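Local structure of putative capsular polysaccharide biosynthesis protein (6EWJ) at residues Asp81-Pro86 against Ser95-Val100; Pro353-Thr358 against Phe365-Tyr370. The protein probably acts as a pyridoxal phosphate-dependent sugar aminotransferase in pneumococcal teichoic acid biosynthesis, a member of the DegT/DnrJ/EryC1 family. One frame throughout, in Å; residues are numbered along the deposited sequence.

Contact 1 of 2, residues Asp81-Pro86 against Ser95-Val100; sequences DEVIVP and SVITHV
Helix 92-99 lies over strand 82-86, and the backbones come nearest where Val83 CA stands 6.8 Å from Ile97 CA. Ile97 carries the helix side of the contact alone, meeting two valines that project from the same side of the strand. With CG1 anti to its carbonyl carbon (chi1 -59°) and the chain then extended, Ile97 sends CG1 and CD1 obliquely across Val83 toward Val85, while CG2 branches off separately. Ile97 CD1 touches Val83 CG1 at 3.7 Å, and Ile97 CG2 lies 3.9 Å from Val83 CG2, so both branches of Val83 are engaged. Farther along the strand, Ile97 CD1 meets Val85 CG1 tip to tip at 3.4 Å, tighter than ordinary methyl packing. On the far side of the helix, His99 ND1 bonds to Glu69 and its NE2 to the carbonyl O of Pro260 of the second subunit, whose Tyr262 stacks on the imidazole. Buried and wholly apolar across the interface, the contact is the strand-to-helix packing of a beta-alpha-beta unit, completed by the parallel strand 103-107, in the large mixed sheet of this aminotransferase fold.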
loop_
_atom_site.group_PDB
_atom_site.type_symbol
_atom_site.label_atom_id
_atom_site.label_comp_id
_atom_site.label_asym_id
_atom_site.label_seq_id
_atom_site.Cartn_x
_atom_site.Cartn_y
_atom_site.Cartn_z
ATOM N N ASP A 81 21.650 -5.907 -10.613
ATOM C CA ASP A 81 21.262 -4.931 -11.642
ATOM C C ASP A 81 21.478 -3.490 -11.171
ATOM O O ASP A 81 21.397 -3.202 -9.980
ATOM C CB ASP A 81 19.788 -5.065 -12.020
ATOM C CG ASP A 81 19.431 -6.439 -12.566
ATOM O OD1 ASP A 81 20.215 -7.000 -13.334
ATOM O OD2 ASP A 81 18.349 -6.928 -12.225
ATOM N N GLU A 82 21.758 -2.597 -12.121
ATOM C CA GLU A 82 21.892 -1.157 -11.880
ATOM C C GLU A 82 20.710 -0.386 -12.475
ATOM O O GLU A 82 20.134 -0.766 -13.525
ATOM C CB GLU A 82 23.202 -0.640 -12.454
ATOM C CG GLU A 82 24.411 -1.166 -11.683
ATOM C CD GLU A 82 25.741 -0.810 -12.294
ATOM O OE1 GLU A 82 25.782 -0.219 -13.412
ATOM O OE2 GLU A 82 26.762 -1.114 -11.636
ATOM N N VAL A 83 20.268 0.624 -11.736
ATOM C CA VAL A 83 19.197 1.511 -12.193
ATOM C C VAL A 83 19.671 2.919 -12.076
ATOM O O VAL A 83 20.066 3.353 -11.002
ATOM C CB VAL A 83 17.888 1.385 -11.380
ATOM C CG1 VAL A 83 16.816 2.323 -11.935
ATOM C CG2 VAL A 83 17.421 -0.037 -11.379
ATOM N N ILE A 84 19.611 3.643 -13.178
ATOM C CA ILE A 84 20.093 4.999 -13.200
ATOM C C ILE A 84 18.981 5.981 -12.827
ATOM O O ILE A 84 17.871 5.919 -13.365
ATOM C CB ILE A 84 20.699 5.349 -14.578
ATOM C CG1 ILE A 84 22.057 4.668 -14.710
ATOM C CG2 ILE A 84 20.823 6.840 -14.739
ATOM C CD1 ILE A 84 22.706 4.721 -16.067
ATOM N N VAL A 85 19.314 6.913 -11.953
ATOM C CA VAL A 85 18.421 7.973 -11.542
ATOM C C VAL A 85 19.190 9.301 -11.497
ATOM O O VAL A 85 20.389 9.300 -11.261
ATOM C CB VAL A 85 17.827 7.763 -10.150
ATOM C CG1 VAL A 85 16.962 6.536 -10.155
ATOM C CG2 VAL A 85 18.899 7.619 -9.051
ATOM N N PRO A 86 18.486 10.432 -11.662
ATOM C CA PRO A 86 19.173 11.694 -11.422
ATOM C C PRO A 86 19.554 11.904 -9.979
ATOM O O PRO A 86 18.873 11.396 -9.077
ATOM C CB PRO A 86 18.155 12.743 -11.866
ATOM C CG PRO A 86 17.100 12.023 -12.671
ATOM C CD PRO A 86 17.099 10.630 -12.105
ATOM N N SER A 95 14.450 5.157 -3.801
ATOM C CA SER A 95 14.212 4.181 -2.750
ATOM C C SER A 95 13.667 2.863 -3.280
ATOM O O SER A 95 14.035 1.801 -2.794
ATOM C CB SER A 95 13.219 4.719 -1.725
ATOM O OG SER A 95 11.977 4.992 -2.309
ATOM N N VAL A 96 12.854 2.926 -4.313
ATOM C CA VAL A 96 12.298 1.691 -4.895
ATOM C C VAL A 96 13.360 0.780 -5.504
ATOM O O VAL A 96 13.163 -0.421 -5.588
ATOM C CB VAL A 96 11.178 1.994 -5.941
ATOM C CG1 VAL A 96 10.009 2.782 -5.313
ATOM C CG2 VAL A 96 11.705 2.697 -7.147
ATOM N N ILE A 97 14.472 1.370 -5.955
ATOM C CA ILE A 97 15.592 0.618 -6.497
ATOM C C ILE A 97 16.151 -0.246 -5.397
ATOM O O ILE A 97 16.399 -1.462 -5.585
ATOM C CB ILE A 97 16.687 1.535 -7.037
ATOM C CG1 ILE A 97 16.119 2.452 -8.149
ATOM C CG2 ILE A 97 17.851 0.704 -7.560
ATOM C CD1 ILE A 97 16.990 3.628 -8.488
ATOM N N THR A 98 16.292 0.343 -4.211
ATOM C CA THR A 98 16.842 -0.415 -3.080
ATOM C C THR A 98 15.816 -1.451 -2.622
ATOM O O THR A 98 16.201 -2.545 -2.174
ATOM C CB THR A 98 17.297 0.478 -1.915
ATOM O OG1 THR A 98 16.171 1.113 -1.315
ATOM C CG2 THR A 98 18.278 1.556 -2.404
ATOM N N HIS A 99 14.528 -1.143 -2.744
ATOM C CA HIS A 99 13.493 -2.097 -2.360
ATOM C C HIS A 99 13.564 -3.414 -3.088
ATOM O O HIS A 99 13.375 -4.479 -2.469
ATOM C CB HIS A 99 12.097 -1.542 -2.531
ATOM C CG HIS A 99 11.788 -0.403 -1.617
ATOM N ND1 HIS A 99 10.583 0.263 -1.655
ATOM C CD2 HIS A 99 12.520 0.191 -0.639
ATOM C CE1 HIS A 99 10.586 1.230 -0.760
ATOM N NE2 HIS A 99 11.774 1.235 -0.157
ATOM N N VAL A 100 13.865 -3.376 -4.382
ATOM C CA VAL A 100 13.975 -4.594 -5.176
ATOM C C VAL A 100 15.367 -5.199 -5.122
ATOM O O VAL A 100 15.636 -6.234 -5.720
ATOM C CB VAL A 100 13.539 -4.353 -6.653
ATOM C CG1 VAL A 100 12.143 -3.830 -6.694
ATOM C CG2 VAL A 100 14.505 -3.409 -7.385
#

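Contact 2 of 2, residues Pro353-Thr358 against Phe365-Tyr370; sequences PLPLLT and FDMTNY
Pro355 and Met367, whose CA atoms stand 5.0 Å apart, bring together two short 3-10 turns, 354-356 and 367-369. Most of the apolar packing centres on the methionine sulfur and on the Pro355 ring. Met367 starts with CG anti to the backbone N (chi1 -166°) and then bends at both following torsions, which carries SD and CE over to Pro353. There the two side chains cross at about a right angle, with Met367 SD 3.5 Å from Pro353 CB and the terminal methyl against the same carbon. Leu356 slants across the same sulfur, its CG 3.8 Å from Met367 SD, with its CD2 reaching back to Met367 CG. Pro355 presses CB on the backbone of Met367, 3.6 Å from Met367 N, and CG against the CD2 side of Tyr370, reaching Tyr370 CD2 at 3.5 Å. Between the phenylalanine and tyrosine, the Tyr370 hydroxyl lies in the plane of the Phe365 ring, at its edge.

Polar linkage across the turns is through one water, which donates to Pro355 O at 2.7 Å and accepts from Met367 N. The 365-370 turn is also braced from within: Asp366 OD1 takes the Thr368 backbone N-H from above the carboxylate plane, forming an Asx turn, with a weak added bond from the Thr368 hydroxyl.

Leu357 and Tyr370 are the N-cap residues of helices 358-361 and 371-378; the contact thus lies at the starts of both helices. Helix 371-378 adds Phe377 against Pro353 and Leu356, and Tyr374 against Met367, while Met106 of strand 103-107 packs on Pro355, Phe365 and Tyr370.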
loop_
_atom_site.group_PDB
_atom_site.type_symbol
_atom_site.label_atom_id
_atom_site.label_comp_id
_atom_site.label_asym_id
_atom_site.label_seq_id
_atom_site.Cartn_x
_atom_site.Cartn_y
_atom_site.Cartn_z
ATOM N N PRO A 353 19.701 17.344 -3.215
ATOM C CA PRO A 353 20.133 16.245 -4.040
ATOM C C PRO A 353 20.208 15.007 -3.132
ATOM O O PRO A 353 20.487 15.137 -1.937
ATOM C CB PRO A 353 21.547 16.651 -4.466
ATOM C CG PRO A 353 21.541 18.127 -4.373
ATOM C CD PRO A 353 20.679 18.438 -3.202
ATOM N N LEU A 354 19.971 13.842 -3.710
ATOM C CA LEU A 354 19.930 12.588 -2.940
ATOM C C LEU A 354 21.168 12.383 -2.049
ATOM O O LEU A 354 20.994 12.012 -0.923
ATOM C CB LEU A 354 19.723 11.409 -3.863
ATOM C CG LEU A 354 18.379 11.479 -4.633
ATOM C CD1 LEU A 354 18.244 10.200 -5.430
ATOM C CD2 LEU A 354 17.131 11.623 -3.764
ATOM N N PRO A 355 22.393 12.717 -2.552
ATOM C CA PRO A 355 23.598 12.543 -1.755
ATOM C C PRO A 355 23.661 13.386 -0.508
ATOM O O PRO A 355 24.462 13.072 0.324
ATOM C CB PRO A 355 24.719 12.921 -2.719
ATOM C CG PRO A 355 24.151 12.646 -4.065
ATOM C CD PRO A 355 22.739 13.063 -3.949
ATOM N N LEU A 356 22.774 14.390 -0.352
ATOM C CA LEU A 356 22.707 15.132 0.922
ATOM C C LEU A 356 21.984 14.370 2.022
ATOM O O LEU A 356 22.189 14.677 3.176
ATOM C CB LEU A 356 22.059 16.509 0.774
ATOM C CG LEU A 356 22.850 17.661 0.095
ATOM C CD1 LEU A 356 22.103 18.985 0.253
ATOM C CD2 LEU A 356 24.232 17.797 0.666
ATOM N N LEU A 357 21.169 13.388 1.643
ATOM C CA LEU A 357 20.272 12.672 2.556
ATOM C C LEU A 357 21.045 11.523 3.212
ATOM O O LEU A 357 21.792 10.798 2.546
ATOM C CB LEU A 357 19.058 12.164 1.814
ATOM C CG LEU A 357 18.245 13.184 0.988
ATOM C CD1 LEU A 357 17.242 12.454 0.105
ATOM C CD2 LEU A 357 17.586 14.279 1.839
ATOM N N THR A 358 20.889 11.398 4.516
ATOM C CA THR A 358 21.526 10.322 5.271
ATOM C C THR A 358 21.434 8.930 4.663
ATOM O O THR A 358 22.434 8.239 4.578
ATOM C CB THR A 358 20.967 10.334 6.721
ATOM O OG1 THR A 358 21.295 11.602 7.323
ATOM C CG2 THR A 358 21.456 9.149 7.591
ATOM N N PHE A 365 27.019 7.397 -1.499
ATOM C CA PHE A 365 26.889 8.520 -2.431
ATOM C C PHE A 365 27.421 9.819 -1.846
ATOM O O PHE A 365 27.189 10.130 -0.679
ATOM C CB PHE A 365 25.455 8.668 -2.910
ATOM C CG PHE A 365 24.991 7.490 -3.690
ATOM C CD1 PHE A 365 25.283 7.367 -5.044
ATOM C CD2 PHE A 365 24.327 6.448 -3.057
ATOM C CE1 PHE A 365 24.843 6.249 -5.747
ATOM C CE2 PHE A 365 23.949 5.312 -3.744
ATOM C CZ PHE A 365 24.203 5.207 -5.081
ATOM N N ASP A 366 28.153 10.564 -2.659
ATOM C CA ASP A 366 28.941 11.715 -2.174
ATOM C C ASP A 366 28.599 12.961 -3.006
ATOM O O ASP A 366 28.754 12.941 -4.219
ATOM C CB ASP A 366 30.425 11.361 -2.275
ATOM C CG ASP A 366 31.334 12.432 -1.735
ATOM O OD1 ASP A 366 30.941 13.608 -1.582
ATOM O OD2 ASP A 366 32.495 12.074 -1.472
ATOM N N MET A 367 28.106 13.991 -2.329
ATOM C CA MET A 367 27.662 15.237 -2.939
ATOM C C MET A 367 28.694 15.888 -3.844
ATOM O O MET A 367 28.316 16.478 -4.877
ATOM C CB MET A 367 27.223 16.265 -1.871
ATOM C CG MET A 367 26.432 17.455 -2.440
ATOM S SD MET A 367 24.759 17.041 -3.091
ATOM C CE MET A 367 25.054 16.788 -4.842
ATOM N N THR A 368 29.975 15.733 -3.494
ATOM C CA THR A 368 31.059 16.317 -4.307
ATOM C C THR A 368 31.135 15.724 -5.722
ATOM O O THR A 368 31.737 16.323 -6.603
ATOM C CB THR A 368 32.457 16.208 -3.618
ATOM O OG1 THR A 368 32.837 14.828 -3.469
ATOM C CG2 THR A 368 32.449 16.892 -2.230
ATOM N N ASN A 369 30.537 14.545 -5.944
ATOM C CA ASN A 369 30.438 13.951 -7.305
ATOM C C ASN A 369 29.380 14.550 -8.207
ATOM O O ASN A 369 29.339 14.231 -9.401
ATOM C CB ASN A 369 30.227 12.424 -7.238
ATOM C CG ASN A 369 31.454 11.657 -6.769
ATOM O OD1 ASN A 369 31.351 10.785 -5.889
ATOM N ND2 ASN A 369 32.595 11.968 -7.320
ATOM N N TYR A 370 28.492 15.379 -7.654
ATOM C CA TYR A 370 27.340 15.893 -8.387
ATOM C C TYR A 370 27.184 17.378 -8.158
ATOM O O TYR A 370 26.156 17.825 -7.655
ATOM C CB TYR A 370 26.045 15.102 -7.995
ATOM C CG TYR A 370 26.264 13.632 -7.863
ATOM C CD1 TYR A 370 26.191 12.782 -8.965
ATOM C CD2 TYR A 370 26.521 13.059 -6.620
ATOM C CE1 TYR A 370 26.446 11.425 -8.856
ATOM C CE2 TYR A 370 26.716 11.682 -6.492
ATOM C CZ TYR A 370 26.694 10.877 -7.615
ATOM O OH TYR A 370 26.960 9.514 -7.496
HETATM O O HOH W 1 27.129 13.487 0.552
#

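In the fold
Contact 1 and contact 2 have centres 15 Å apart, on the same side of the chain's centre, and they meet directly where Leu354 CD1 packs 3.9 Å from Pro86 O at the end of strand 82-86. Strand 103-107 bridges them further: its Pro104 lies on Ile97, its Met106 on Pro355. Contact 2 is the nearer to the pyridoxal phosphate site, which is empty in this chain: the side chains of Pro353 and the cofactor-binding Tyr351 are about 6 Å apart. Contact 1 stands farther back, with about 11 Å between the side chains of Val85 and Tyr351 and about 10 Å between those of Ile97 and cofactor-binding Thr65. A segment of each contact also meets the second subunit, through His99 and Thr358 respectively.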